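HTH-type transcriptional activator AmpR (Pseudomonas aeruginosa PAO1, PDB 5MMH) activates transcription of the AmpC beta-lactamase gene by binding its promoter, with an effector domain, the part described here, that recognises muropeptides from the cell wall. Local coordinates at residues A[14-19]-A[41-46]; A[25-30]-A[200-205]; A[52-57]-A[183-188]; A[58-63]-A[194-199]; A[79-84]-A[154-159]. One frame throughout, in Å; residues are numbered along the deposited sequence.

Overall arrangement
All five contacts lie in the LysR-type effector-binding domain. Contact 1 pairs two parallel strands; contact 4 packs the neighbouring strand against helix 194-215, and contact 2 sets the same helix against helix 20-37. The centres of contacts 1 and 4 are about 7 Å apart. These three are buried, but contact 1 is carried by backbone hydrogen bonds, whereas contacts 2 and 4 rest on aromatic, sulfur and leucine packing. Contact 3, at the surface, is a small apolar patch beside strand 181-187. Contact 5, buried and about 24 Å from contact 4 between centres, joins strands at the far end of the same mixed sheet and adds two bridging waters. Contacts 1 and 2 also touch the second subunit.

Contact 1. Residues A[14-19]-A[41-46]; sequences LTVGAV and IDLRLS
Leu14 is the main bump of this contact: its CB rests on Ile41 CG2 at 3.8 Å, and its CD2 lies beside Leu43 CD1 at the same separation, the two leucines pointing the same way. CG is anti to the backbone N in both (chi1 171° and 180°), which keeps the two side chains running alongside each other. Val16 CG2 fills the next hollow, 3.9 Å from Leu43 CD1, and Leu45 CD1 drops onto the backbone carbonyl Val16 O at 3.4 Å. This apolar face is covered by helix 20-37 on the Leu43 and Leu45 side and by Phe199 over Leu14 and Val16. On the other face Thr15 CG2 sits against Arg44 CB, near the edge of the guanidinium, while Thr15 OG1 bonds to Gly58 O. The strands are the two parallel arms of a beta-alpha-beta crossover through helix 20-37. Five hydrogen bonds join them, from Leu14 N to Asp42 O at one end to Ala18 N to Ser46 O at the other; the shortest is Arg44 N to Leu14 O, 2.7 Å. The inward-facing N-H and C=O groups thus pair with each other beside an apolar face, while Asp42 forms a salt bridge with Arg132 of the second subunit.

Contact 2. Residues A[25-30]-A[200-205]; sequences GWLLPR and RGWLLE
Trp202 reaches helix 20-37 with the benzo edge of its indole. CZ2 lies 3.3 Å from Arg30 O, which approaches near the plane of the ring, so an aromatic C-H edge faces a carbonyl oxygen. CZ2 also comes within 4.1 Å of Arg30 CB, and CZ3, further round the rim, meets Leu27 CD1 at the same separation. The first torsion places CG anti to the backbone N (chi1 171°) and extends the indole from its own helix toward the other. At the pyrrole end NE1 bonds to Asp33, and Phe34 meets the ring, so both add to the grip of helix 20-37 on the indole. The axes of segments 25-30 and 200-205 come no nearer than 12.3 Å and run at 114° to each other, a wide separation spanned by long side chains. This is packing between the helix of the first beta-alpha-beta crossover and the C-terminal helix of the effector domain, which has the periplasmic-binding-protein type of architecture common to LysR regulators. Leu203, next in sequence, sends CD1 to the edge of the Trp26 ring, 3.9 Å from CZ3, and more loosely to Leu27 CD1; behind it lie Ile63 and Leu78. Trp26 is itself braced within its helix: Arg30 NE lies over one face of the indole, toward its rim, with Trp26 NE1 3.3 Å above the guanidinium plane near its centre. Arg30 NH1 also donates to Trp26 O at 2.8 Å, in the carbonyl plane on a lone pair, which ties the arginine's far end back to the preceding turn.

Contact 3. Residues A[52-57]-A[183-188]; sequences VDIAAE and WLTRLQ
The short, weakly bonded helix 54-57 approaches the end of strand 181-187 with its backbone standing off, the nearest pair of CA atoms being Ile54 and Leu187, 7.2 Å apart. Ile54 carries the contact with two branches. Its CG2 packs on Leu187, 3.9 Å from CG, the two side chains sliding past each other in opposite directions; its CD1 reaches further along the strand to touch Leu187 N at 3.8 Å and Thr185 OG1 at the same distance. An extended outer arm (chi2 -171°) carries this methyl to the strand backbone. Ala55, next in sequence, adds a touch of its CB on Leu187 CD1 at 4.1 Å. Ala62, on the adjacent strand, and Leu59 also pack on Ile54. Asp53 is the N-cap of the helix, and its OD1 accepts a weak bond from Ala56 N at 3.3 Å. Between these two segments the touch is apolar: it lays helix 54-57, which follows strand 42-48, on the end of strand 181-187. Ile54 and Leu187 cover one another at the surface, while Thr185 OG1 and Arg186 take their polar partners, a hydrogen bond to Ala62 O and a salt bridge to Glu192, from outside the two segments.

Contact 4. Residues A[58-63]-A[194-199]; sequences GLDYAI and SAMLAF
A Met-aromatic contact stands out here: the methyl CE of Met196 lies over one face of the Tyr61 ring, 4.1 Å from its centroid and 20° off the normal, while the sulfur SD stays above that face at the longer distance of 5.2 Å. The thioether chain bends at its last torsion (chi3 72°), which folds the methyl over the ring. Nearer the helix backbone, Met196 CB meets Tyr61 CE2 at 3.6 Å, and Met196 O lies in the ring plane at its edge, 3.5 Å from CE2. Asp60 adds its methylene, CB being 3.8 Å from Met196 SD, so the methionine sits against two consecutive residues. Phe199, almost one turn further along the helix, brings CD2 to Tyr61 CD2 at 4.0 Å, the two side chains sliding past each other. The contact lays the first turns of helix 194-215 on strand 61-66 of the central sheet, with Leu14 filling in beside Met196 and Phe199. Asp60 is buried but supplied with partners: Arg190 forms a salt bridge to OD1, and Thr15 N donates to OD2. Helix and strand are therefore joined by polarisable sulfur and aromatic surface, and the carboxylate's charge is probably balanced by that arginine.

Contact 5. Residues A[79-84]-A[154-159]; sequences FEAPLT and LAPAAM
The Phe79 ring meets Met159 at its edge: the methyl CE lies in the plane of the ring, 3.8 Å from CE1 and slightly farther from CZ, the two side chains coming from opposite directions. Trp26 also meets this phenyl ring, their planes at about 45°. Two bends in the methionine chain (chi2 -72°, chi3 116°) bring its methyl round to the phenyl rim. Next along, Ala81 CB touches Pro156 CB at 3.8 Å, and the pyrrolidine ring presents CD to Leu83 CD2 at 3.6 Å. Leu83 CB in turn packs on Leu154 CD1. At the Leu83 end of the contact the backbones pair antiparallel, strand 73-86 with strand 153-156, the latter an outermost strand of the six-stranded mixed sheet within this chain. Thr84 and Ala155 form a hydrogen-bonded pair: Thr84 N donates to Ala155 O at 2.9 Å, and Ala155 N returns a bond to Thr84 O at 3.1 Å. Beside the 3-10 segment 157-159 two waters bridge the backbones. Pro82 O accepts from both, one of which accepts from Ala157 N at 2.8 Å and the other from Ala158 N. Thr84 OG1 turns to Thr175 O, and its methyl CG2 packs on Ala157 CB, 4.0 Å away.

Contact 1. Residues A[14-19]-A[41-46]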
# COMPACT_ATOMS: atom_id res chain seq x y z
N LEU A 14 14.76 -18.36 6.41
CA LEU A 14 14.54 -17.88 5.05
C LEU A 14 13.83 -16.54 5.10
O LEU A 14 12.74 -16.44 5.68
CB LEU A 14 13.73 -18.89 4.25
CG LEU A 14 13.24 -18.42 2.89
CD1 LEU A 14 14.40 -18.13 1.97
CD2 LEU A 14 12.32 -19.46 2.28
N THR A 15 14.40 -15.51 4.47
CA THR A 15 13.81 -14.18 4.48
C THR A 15 13.44 -13.78 3.06
O THR A 15 14.31 -13.67 2.18
CB THR A 15 14.77 -13.17 5.13
OG1 THR A 15 15.97 -13.10 4.36
CG2 THR A 15 15.14 -13.64 6.52
N VAL A 16 12.15 -13.57 2.82
CA VAL A 16 11.64 -13.18 1.51
C VAL A 16 10.90 -11.85 1.65
O VAL A 16 10.11 -11.68 2.58
CB VAL A 16 10.72 -14.25 0.90
CG1 VAL A 16 10.17 -13.77 -0.43
CG2 VAL A 16 11.49 -15.58 0.71
N GLY A 17 11.18 -10.93 0.73
CA GLY A 17 10.42 -9.69 0.58
C GLY A 17 9.68 -9.70 -0.75
O GLY A 17 10.21 -10.15 -1.77
N ALA A 18 8.44 -9.23 -0.72
CA ALA A 18 7.55 -9.24 -1.87
C ALA A 18 6.83 -7.89 -1.94
O ALA A 18 6.55 -7.29 -0.91
CB ALA A 18 6.52 -10.37 -1.74
N VAL A 19 6.53 -7.42 -3.16
CA VAL A 19 5.72 -6.21 -3.27
C VAL A 19 4.38 -6.44 -2.59
O VAL A 19 3.82 -7.54 -2.62
CB VAL A 19 5.53 -5.79 -4.74
CG1 VAL A 19 6.80 -5.29 -5.28
CG2 VAL A 19 5.10 -6.95 -5.57
N ILE A 41 11.14 -24.91 7.63
CA ILE A 41 11.65 -23.63 7.18
C ILE A 41 10.95 -22.54 7.98
O ILE A 41 9.72 -22.49 8.04
CB ILE A 41 11.44 -23.43 5.68
CG1 ILE A 41 12.23 -24.47 4.87
CG2 ILE A 41 11.80 -21.98 5.30
CD1 ILE A 41 12.09 -24.32 3.38
N ASP A 42 11.74 -21.67 8.58
CA ASP A 42 11.19 -20.55 9.33
C ASP A 42 11.26 -19.34 8.40
O ASP A 42 12.33 -18.78 8.13
CB ASP A 42 11.97 -20.37 10.62
CG ASP A 42 11.62 -19.10 11.35
OD1 ASP A 42 12.46 -18.60 12.12
OD2 ASP A 42 10.50 -18.57 11.15
N LEU A 43 10.10 -18.98 7.84
CA LEU A 43 10.00 -17.94 6.83
C LEU A 43 9.79 -16.58 7.48
O LEU A 43 8.94 -16.43 8.35
CB LEU A 43 8.83 -18.24 5.88
CG LEU A 43 8.50 -17.30 4.73
CD1 LEU A 43 9.63 -17.28 3.75
CD2 LEU A 43 7.25 -17.82 4.10
N ARG A 44 10.60 -15.60 7.07
CA ARG A 44 10.40 -14.21 7.47
C ARG A 44 9.96 -13.43 6.23
O ARG A 44 10.77 -13.02 5.40
CB ARG A 44 11.67 -13.63 8.09
CG ARG A 44 11.78 -13.83 9.60
CD ARG A 44 12.25 -15.21 9.89
NE ARG A 44 12.77 -15.34 11.24
CZ ARG A 44 14.01 -15.01 11.56
NH1 ARG A 44 14.78 -14.47 10.62
NH2 ARG A 44 14.46 -15.18 12.79
N LEU A 45 8.66 -13.19 6.15
CA LEU A 45 8.08 -12.45 5.05
C LEU A 45 7.96 -10.98 5.43
O LEU A 45 7.52 -10.65 6.53
CB LEU A 45 6.70 -13.03 4.73
CG LEU A 45 6.00 -12.49 3.48
CD1 LEU A 45 6.90 -12.69 2.26
CD2 LEU A 45 4.70 -13.25 3.34
N SER A 46 8.38 -10.10 4.52
CA SER A 46 8.12 -8.67 4.63
C SER A 46 7.63 -8.13 3.29
O SER A 46 7.91 -8.71 2.23
CB SER A 46 9.40 -7.92 5.09
OG SER A 46 10.46 -8.07 4.17

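Contact 2. Residues A[25-30]-A[200-205]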
# COMPACT_ATOMS: atom_id res chain seq x y z
N GLY A 25 -2.61 -9.92 -2.46
CA GLY A 25 -3.47 -10.44 -3.51
C GLY A 25 -3.20 -11.89 -3.93
O GLY A 25 -4.09 -12.51 -4.52
N TRP A 26 -2.00 -12.43 -3.65
CA TRP A 26 -1.61 -13.72 -4.25
C TRP A 26 -0.80 -14.64 -3.34
O TRP A 26 -1.13 -15.82 -3.19
CB TRP A 26 -0.82 -13.48 -5.54
CG TRP A 26 -0.69 -14.71 -6.43
CD1 TRP A 26 -1.54 -15.09 -7.42
CD2 TRP A 26 0.36 -15.70 -6.40
NE1 TRP A 26 -1.10 -16.26 -8.01
CE2 TRP A 26 0.06 -16.65 -7.41
CE3 TRP A 26 1.50 -15.88 -5.61
CZ2 TRP A 26 0.87 -17.76 -7.64
CZ3 TRP A 26 2.31 -16.96 -5.85
CH2 TRP A 26 2.00 -17.89 -6.87
N LEU A 27 0.27 -14.14 -2.74
CA LEU A 27 1.15 -15.03 -1.99
C LEU A 27 0.48 -15.55 -0.72
O LEU A 27 0.55 -16.75 -0.42
CB LEU A 27 2.45 -14.31 -1.64
CG LEU A 27 3.52 -15.17 -0.99
CD1 LEU A 27 3.98 -16.29 -1.95
CD2 LEU A 27 4.69 -14.30 -0.56
N LEU A 28 -0.16 -14.67 0.04
CA LEU A 28 -0.67 -15.02 1.37
C LEU A 28 -1.79 -16.04 1.29
O LEU A 28 -1.86 -16.91 2.16
CB LEU A 28 -1.13 -13.78 2.14
CG LEU A 28 -0.08 -12.85 2.77
CD1 LEU A 28 -0.77 -11.75 3.56
CD2 LEU A 28 0.91 -13.57 3.66
N PRO A 29 -2.71 -15.96 0.30
CA PRO A 29 -3.68 -17.05 0.11
C PRO A 29 -3.05 -18.42 -0.12
O PRO A 29 -3.73 -19.43 0.12
CB PRO A 29 -4.47 -16.61 -1.13
CG PRO A 29 -4.41 -15.12 -1.10
CD PRO A 29 -3.06 -14.77 -0.52
N ARG A 30 -1.81 -18.50 -0.58
CA ARG A 30 -1.17 -19.78 -0.88
C ARG A 30 -0.12 -20.17 0.14
O ARG A 30 0.34 -21.32 0.11
CB ARG A 30 -0.54 -19.75 -2.27
CG ARG A 30 -1.56 -19.54 -3.38
CD ARG A 30 -0.92 -19.12 -4.69
NE ARG A 30 -1.93 -19.07 -5.76
CZ ARG A 30 -2.86 -18.11 -5.86
NH1 ARG A 30 -2.90 -17.11 -4.97
NH2 ARG A 30 -3.74 -18.15 -6.84
N ARG A 200 11.94 -21.74 -3.73
CA ARG A 200 11.88 -21.51 -5.18
C ARG A 200 11.09 -22.61 -5.89
O ARG A 200 10.25 -22.33 -6.76
CB ARG A 200 13.31 -21.40 -5.70
CG ARG A 200 13.52 -21.37 -7.20
CD ARG A 200 14.98 -21.74 -7.48
NE ARG A 200 15.17 -22.18 -8.85
CZ ARG A 200 16.10 -21.71 -9.68
NH1 ARG A 200 16.18 -22.17 -10.93
NH2 ARG A 200 16.97 -20.78 -9.25
N GLY A 201 11.31 -23.87 -5.52
CA GLY A 201 10.59 -24.95 -6.17
C GLY A 201 9.09 -24.85 -5.96
O GLY A 201 8.31 -24.91 -6.91
N TRP A 202 8.68 -24.64 -4.71
CA TRP A 202 7.26 -24.47 -4.41
C TRP A 202 6.68 -23.25 -5.11
O TRP A 202 5.55 -23.29 -5.61
CB TRP A 202 7.06 -24.38 -2.90
CG TRP A 202 5.68 -24.00 -2.53
CD1 TRP A 202 4.63 -24.85 -2.31
CD2 TRP A 202 5.17 -22.69 -2.32
NE1 TRP A 202 3.51 -24.15 -2.01
CE2 TRP A 202 3.81 -22.81 -2.01
CE3 TRP A 202 5.74 -21.41 -2.40
CZ2 TRP A 202 3.00 -21.71 -1.74
CZ3 TRP A 202 4.94 -20.32 -2.13
CH2 TRP A 202 3.58 -20.47 -1.80
N LEU A 203 7.43 -22.14 -5.15
CA LEU A 203 6.87 -20.93 -5.74
C LEU A 203 6.72 -21.06 -7.25
O LEU A 203 5.75 -20.54 -7.83
CB LEU A 203 7.74 -19.72 -5.41
CG LEU A 203 7.31 -18.37 -5.99
CD1 LEU A 203 6.02 -17.88 -5.35
CD2 LEU A 203 8.45 -17.38 -5.79
N LEU A 204 7.66 -21.75 -7.91
CA LEU A 204 7.55 -21.98 -9.35
C LEU A 204 6.37 -22.88 -9.70
O LEU A 204 5.68 -22.64 -10.69
CB LEU A 204 8.85 -22.57 -9.89
CG LEU A 204 9.99 -21.56 -9.93
CD1 LEU A 204 11.30 -22.20 -10.40
CD2 LEU A 204 9.63 -20.38 -10.83
N GLU A 205 6.14 -23.92 -8.91
CA GLU A 205 4.95 -24.75 -9.09
C GLU A 205 3.68 -23.91 -9.01
O GLU A 205 2.83 -23.95 -9.91
CB GLU A 205 4.93 -25.85 -8.04
CG GLU A 205 3.77 -26.81 -8.17
CD GLU A 205 3.87 -27.93 -7.15
OE1 GLU A 205 2.98 -28.03 -6.27
OE2 GLU A 205 4.86 -28.69 -7.21

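Contact 3. Residues A[52-57]-A[183-188]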
# COMPACT_ATOMS: atom_id res chain seq x y z
N VAL A 52 12.55 -2.21 -3.70
CA VAL A 52 13.20 -2.99 -2.65
C VAL A 52 14.71 -3.05 -2.87
O VAL A 52 15.20 -3.15 -4.00
CB VAL A 52 12.58 -4.40 -2.62
CG1 VAL A 52 12.71 -5.07 -4.00
CG2 VAL A 52 13.21 -5.23 -1.55
N ASP A 53 15.45 -2.96 -1.77
CA ASP A 53 16.91 -3.03 -1.76
C ASP A 53 17.27 -4.30 -1.00
O ASP A 53 17.21 -4.32 0.23
CB ASP A 53 17.49 -1.78 -1.08
CG ASP A 53 19.00 -1.64 -1.26
OD1 ASP A 53 19.73 -2.66 -1.17
OD2 ASP A 53 19.46 -0.49 -1.46
N ILE A 54 17.64 -5.37 -1.74
CA ILE A 54 17.79 -6.68 -1.11
C ILE A 54 18.78 -6.61 0.04
O ILE A 54 18.50 -7.08 1.15
CB ILE A 54 18.24 -7.74 -2.14
CG1 ILE A 54 17.10 -8.10 -3.10
CG2 ILE A 54 18.79 -8.99 -1.42
CD1 ILE A 54 17.44 -9.29 -3.99
N ALA A 55 19.96 -6.05 -0.21
CA ALA A 55 21.02 -6.05 0.79
C ALA A 55 20.64 -5.25 2.03
O ALA A 55 20.87 -5.70 3.16
CB ALA A 55 22.31 -5.53 0.16
N ALA A 56 20.05 -4.06 1.85
CA ALA A 56 19.69 -3.21 2.99
C ALA A 56 18.65 -3.85 3.90
O ALA A 56 18.68 -3.65 5.12
CB ALA A 56 19.18 -1.85 2.51
N GLU A 57 17.73 -4.63 3.34
CA GLU A 57 16.69 -5.26 4.13
C GLU A 57 17.06 -6.66 4.59
O GLU A 57 16.30 -7.27 5.35
CB GLU A 57 15.39 -5.28 3.34
CG GLU A 57 15.18 -3.98 2.56
CD GLU A 57 13.72 -3.69 2.29
OE1 GLU A 57 13.16 -4.36 1.40
OE2 GLU A 57 13.12 -2.79 2.94
N TRP A 183 8.58 -11.33 -10.77
CA TRP A 183 9.86 -12.02 -10.85
C TRP A 183 10.32 -12.42 -9.45
O TRP A 183 10.16 -11.65 -8.50
CB TRP A 183 10.94 -11.12 -11.47
CG TRP A 183 10.61 -10.64 -12.86
CD1 TRP A 183 9.77 -9.62 -13.20
CD2 TRP A 183 11.12 -11.18 -14.08
NE1 TRP A 183 9.73 -9.49 -14.57
CE2 TRP A 183 10.54 -10.44 -15.14
CE3 TRP A 183 12.01 -12.22 -14.39
CZ2 TRP A 183 10.83 -10.71 -16.48
CZ3 TRP A 183 12.28 -12.48 -15.72
CH2 TRP A 183 11.69 -11.73 -16.75
N LEU A 184 10.91 -13.60 -9.33
CA LEU A 184 11.66 -13.95 -8.13
C LEU A 184 13.13 -13.56 -8.36
O LEU A 184 13.79 -14.13 -9.23
CB LEU A 184 11.52 -15.43 -7.80
CG LEU A 184 12.35 -15.90 -6.62
CD1 LEU A 184 11.78 -15.37 -5.29
CD2 LEU A 184 12.40 -17.40 -6.63
N THR A 185 13.62 -12.58 -7.61
CA THR A 185 14.96 -12.05 -7.82
C THR A 185 15.84 -12.36 -6.62
O THR A 185 15.36 -12.62 -5.51
CB THR A 185 14.94 -10.54 -8.08
OG1 THR A 185 14.91 -9.81 -6.84
CG2 THR A 185 13.75 -10.16 -8.92
N ARG A 186 17.15 -12.32 -6.86
CA ARG A 186 18.16 -12.60 -5.85
C ARG A 186 19.44 -11.87 -6.27
O ARG A 186 19.63 -11.58 -7.45
CB ARG A 186 18.38 -14.11 -5.71
CG ARG A 186 19.80 -14.54 -5.46
CD ARG A 186 19.94 -16.06 -5.42
NE ARG A 186 20.14 -16.59 -6.76
CZ ARG A 186 21.32 -16.64 -7.37
NH1 ARG A 186 22.40 -16.17 -6.75
NH2 ARG A 186 21.42 -17.13 -8.59
N LEU A 187 20.28 -11.53 -5.29
CA LEU A 187 21.55 -10.90 -5.61
C LEU A 187 22.51 -11.91 -6.23
O LEU A 187 22.63 -13.03 -5.75
CB LEU A 187 22.17 -10.29 -4.34
CG LEU A 187 21.69 -8.89 -3.97
CD1 LEU A 187 22.43 -8.36 -2.74
CD2 LEU A 187 21.87 -7.96 -5.14
N GLN A 188 23.20 -11.49 -7.31
CA GLN A 188 24.23 -12.33 -7.93
C GLN A 188 25.33 -12.69 -6.93
O GLN A 188 25.94 -13.77 -7.05
CB GLN A 188 24.86 -11.62 -9.14
CG GLN A 188 24.33 -12.04 -10.52
CD GLN A 188 24.19 -10.86 -11.50
OE1 GLN A 188 24.63 -9.74 -11.24
NE2 GLN A 188 23.55 -11.13 -12.63

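Contact 4. Residues A[58-63]-A[194-199]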
# COMPACT_ATOMS: atom_id res chain seq x y z
N GLY A 58 18.22 -7.18 4.19
CA GLY A 58 18.59 -8.53 4.58
C GLY A 58 17.77 -9.65 3.95
O GLY A 58 17.55 -10.68 4.60
N LEU A 59 17.34 -9.50 2.71
CA LEU A 59 16.50 -10.50 2.05
C LEU A 59 17.36 -11.58 1.40
O LEU A 59 18.43 -11.29 0.86
CB LEU A 59 15.62 -9.85 0.99
CG LEU A 59 14.76 -8.67 1.46
CD1 LEU A 59 13.89 -8.16 0.33
CD2 LEU A 59 13.92 -9.13 2.59
N ASP A 60 16.88 -12.83 1.45
CA ASP A 60 17.43 -13.84 0.55
C ASP A 60 16.85 -13.67 -0.86
O ASP A 60 17.60 -13.61 -1.84
CB ASP A 60 17.18 -15.25 1.10
CG ASP A 60 17.79 -15.45 2.50
OD1 ASP A 60 18.96 -15.08 2.70
OD2 ASP A 60 17.09 -15.95 3.42
N TYR A 61 15.52 -13.56 -0.97
CA TYR A 61 14.84 -13.26 -2.24
C TYR A 61 13.96 -12.02 -2.14
O TYR A 61 13.39 -11.72 -1.08
CB TYR A 61 13.93 -14.39 -2.68
CG TYR A 61 14.58 -15.68 -3.21
CD1 TYR A 61 15.34 -15.69 -4.38
CD2 TYR A 61 14.33 -16.88 -2.58
CE1 TYR A 61 15.89 -16.90 -4.87
CE2 TYR A 61 14.86 -18.09 -3.06
CZ TYR A 61 15.63 -18.09 -4.21
OH TYR A 61 16.14 -19.28 -4.65
N ALA A 62 13.77 -11.35 -3.27
CA ALA A 62 12.76 -10.31 -3.41
C ALA A 62 11.89 -10.58 -4.63
O ALA A 62 12.42 -10.81 -5.73
CB ALA A 62 13.40 -8.92 -3.55
N ILE A 63 10.58 -10.55 -4.46
CA ILE A 63 9.63 -10.69 -5.56
C ILE A 63 9.15 -9.31 -5.96
O ILE A 63 8.64 -8.55 -5.13
CB ILE A 63 8.43 -11.58 -5.17
CG1 ILE A 63 8.89 -13.01 -4.86
CG2 ILE A 63 7.34 -11.53 -6.27
CD1 ILE A 63 7.76 -13.87 -4.26
N SER A 194 19.74 -23.96 1.01
CA SER A 194 18.83 -25.07 0.77
C SER A 194 17.37 -24.68 1.01
O SER A 194 16.48 -25.10 0.26
CB SER A 194 19.24 -26.26 1.64
OG SER A 194 18.14 -27.11 1.88
N ALA A 195 17.10 -23.84 2.02
CA ALA A 195 15.73 -23.36 2.21
C ALA A 195 15.30 -22.49 1.04
O ALA A 195 14.15 -22.59 0.59
CB ALA A 195 15.59 -22.59 3.53
N MET A 196 16.21 -21.65 0.53
CA MET A 196 15.93 -20.90 -0.68
C MET A 196 15.53 -21.82 -1.83
O MET A 196 14.54 -21.56 -2.53
CB MET A 196 17.14 -20.06 -1.08
CG MET A 196 17.36 -18.80 -0.26
SD MET A 196 19.01 -18.13 -0.49
CE MET A 196 18.89 -17.48 -2.14
N LEU A 197 16.29 -22.89 -2.05
CA LEU A 197 15.97 -23.80 -3.16
C LEU A 197 14.60 -24.42 -2.95
O LEU A 197 13.79 -24.49 -3.89
CB LEU A 197 17.05 -24.88 -3.32
CG LEU A 197 18.35 -24.28 -3.88
CD1 LEU A 197 19.53 -25.26 -3.86
CD2 LEU A 197 18.11 -23.76 -5.28
N ALA A 198 14.29 -24.83 -1.72
CA ALA A 198 12.97 -25.39 -1.44
C ALA A 198 11.88 -24.36 -1.74
O ALA A 198 10.89 -24.68 -2.41
CB ALA A 198 12.90 -25.85 0.01
N PHE A 199 12.06 -23.12 -1.27
CA PHE A 199 11.03 -22.11 -1.50
C PHE A 199 10.84 -21.85 -2.99
O PHE A 199 9.71 -21.74 -3.47
CB PHE A 199 11.39 -20.80 -0.78
CG PHE A 199 10.45 -19.66 -1.08
CD1 PHE A 199 9.22 -19.59 -0.47
CD2 PHE A 199 10.82 -18.65 -1.95
CE1 PHE A 199 8.36 -18.53 -0.74
CE2 PHE A 199 9.97 -17.61 -2.22
CZ PHE A 199 8.73 -17.56 -1.63

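Contact 5. Residues A[79-84]-A[154-159]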
# COMPACT_ATOMS: atom_id res chain seq x y z
N PHE A 79 5.05 -14.99 -13.65
CA PHE A 79 3.92 -14.89 -14.58
C PHE A 79 3.69 -13.42 -14.92
O PHE A 79 4.05 -12.53 -14.15
CB PHE A 79 2.65 -15.55 -14.00
CG PHE A 79 2.26 -15.08 -12.59
CD1 PHE A 79 1.50 -13.94 -12.39
CD2 PHE A 79 2.61 -15.82 -11.47
CE1 PHE A 79 1.12 -13.52 -11.10
CE2 PHE A 79 2.23 -15.42 -10.18
CZ PHE A 79 1.50 -14.26 -9.99
N GLU A 80 3.09 -13.19 -16.09
CA GLU A 80 2.68 -11.86 -16.54
C GLU A 80 1.58 -11.28 -15.65
O GLU A 80 0.74 -12.00 -15.11
CB GLU A 80 2.13 -11.90 -17.98
CG GLU A 80 3.11 -12.09 -19.11
CD GLU A 80 2.41 -12.21 -20.48
OE1 GLU A 80 1.89 -11.18 -20.97
OE2 GLU A 80 2.37 -13.33 -21.06
N ALA A 81 1.56 -9.96 -15.55
CA ALA A 81 0.46 -9.26 -14.87
C ALA A 81 -0.03 -8.16 -15.80
O ALA A 81 0.38 -7.00 -15.66
CB ALA A 81 0.88 -8.71 -13.51
N PRO A 82 -0.89 -8.48 -16.76
CA PRO A 82 -1.41 -7.45 -17.65
C PRO A 82 -2.25 -6.46 -16.87
O PRO A 82 -2.91 -6.81 -15.89
CB PRO A 82 -2.27 -8.23 -18.66
CG PRO A 82 -1.93 -9.66 -18.44
CD PRO A 82 -1.52 -9.79 -17.02
N LEU A 83 -2.22 -5.22 -17.34
CA LEU A 83 -2.91 -4.12 -16.69
C LEU A 83 -4.26 -3.88 -17.35
O LEU A 83 -4.38 -3.91 -18.58
CB LEU A 83 -2.06 -2.85 -16.78
CG LEU A 83 -0.70 -2.87 -16.09
CD1 LEU A 83 -0.06 -1.50 -16.13
CD2 LEU A 83 -0.86 -3.34 -14.65
N THR A 84 -5.28 -3.61 -16.53
CA THR A 84 -6.59 -3.25 -17.05
C THR A 84 -7.18 -2.12 -16.21
O THR A 84 -6.73 -1.83 -15.10
CB THR A 84 -7.53 -4.46 -17.07
OG1 THR A 84 -8.54 -4.25 -18.06
CG2 THR A 84 -8.19 -4.69 -15.70
N LEU A 154 -5.63 1.71 -13.07
CA LEU A 154 -5.01 0.87 -14.08
C LEU A 154 -4.00 -0.00 -13.35
O LEU A 154 -2.95 0.48 -12.89
CB LEU A 154 -4.34 1.71 -15.17
CG LEU A 154 -3.51 0.98 -16.23
CD1 LEU A 154 -4.36 0.01 -17.04
CD2 LEU A 154 -2.83 2.00 -17.14
N ALA A 155 -4.31 -1.29 -13.24
CA ALA A 155 -3.62 -2.17 -12.30
C ALA A 155 -3.79 -3.60 -12.78
O ALA A 155 -4.59 -3.86 -13.70
CB ALA A 155 -4.19 -2.00 -10.88
N PRO A 156 -3.06 -4.56 -12.20
CA PRO A 156 -3.22 -5.98 -12.60
C PRO A 156 -4.49 -6.58 -12.02
O PRO A 156 -4.64 -6.68 -10.80
CB PRO A 156 -1.97 -6.65 -12.02
CG PRO A 156 -1.01 -5.54 -11.71
CD PRO A 156 -1.88 -4.37 -11.34
N ALA A 157 -5.40 -7.00 -12.91
CA ALA A 157 -6.65 -7.62 -12.46
C ALA A 157 -6.39 -8.84 -11.60
O ALA A 157 -7.11 -9.10 -10.63
CB ALA A 157 -7.52 -8.02 -13.66
N ALA A 158 -5.36 -9.61 -11.95
CA ALA A 158 -5.08 -10.87 -11.28
C ALA A 158 -4.61 -10.68 -9.85
O ALA A 158 -4.50 -11.65 -9.11
CB ALA A 158 -4.04 -11.66 -12.07
N MET A 159 -4.35 -9.44 -9.43
CA MET A 159 -4.02 -9.18 -8.04
C MET A 159 -5.22 -8.70 -7.22
O MET A 159 -5.11 -8.58 -6.00
CB MET A 159 -2.88 -8.15 -7.98
CG MET A 159 -1.59 -8.67 -8.65
SD MET A 159 -0.77 -9.94 -7.66
CE MET A 159 -0.87 -11.39 -8.71
O HOH W 1 -3.53 -9.08 -14.02
O HOH W 2 -5.56 -6.72 -15.72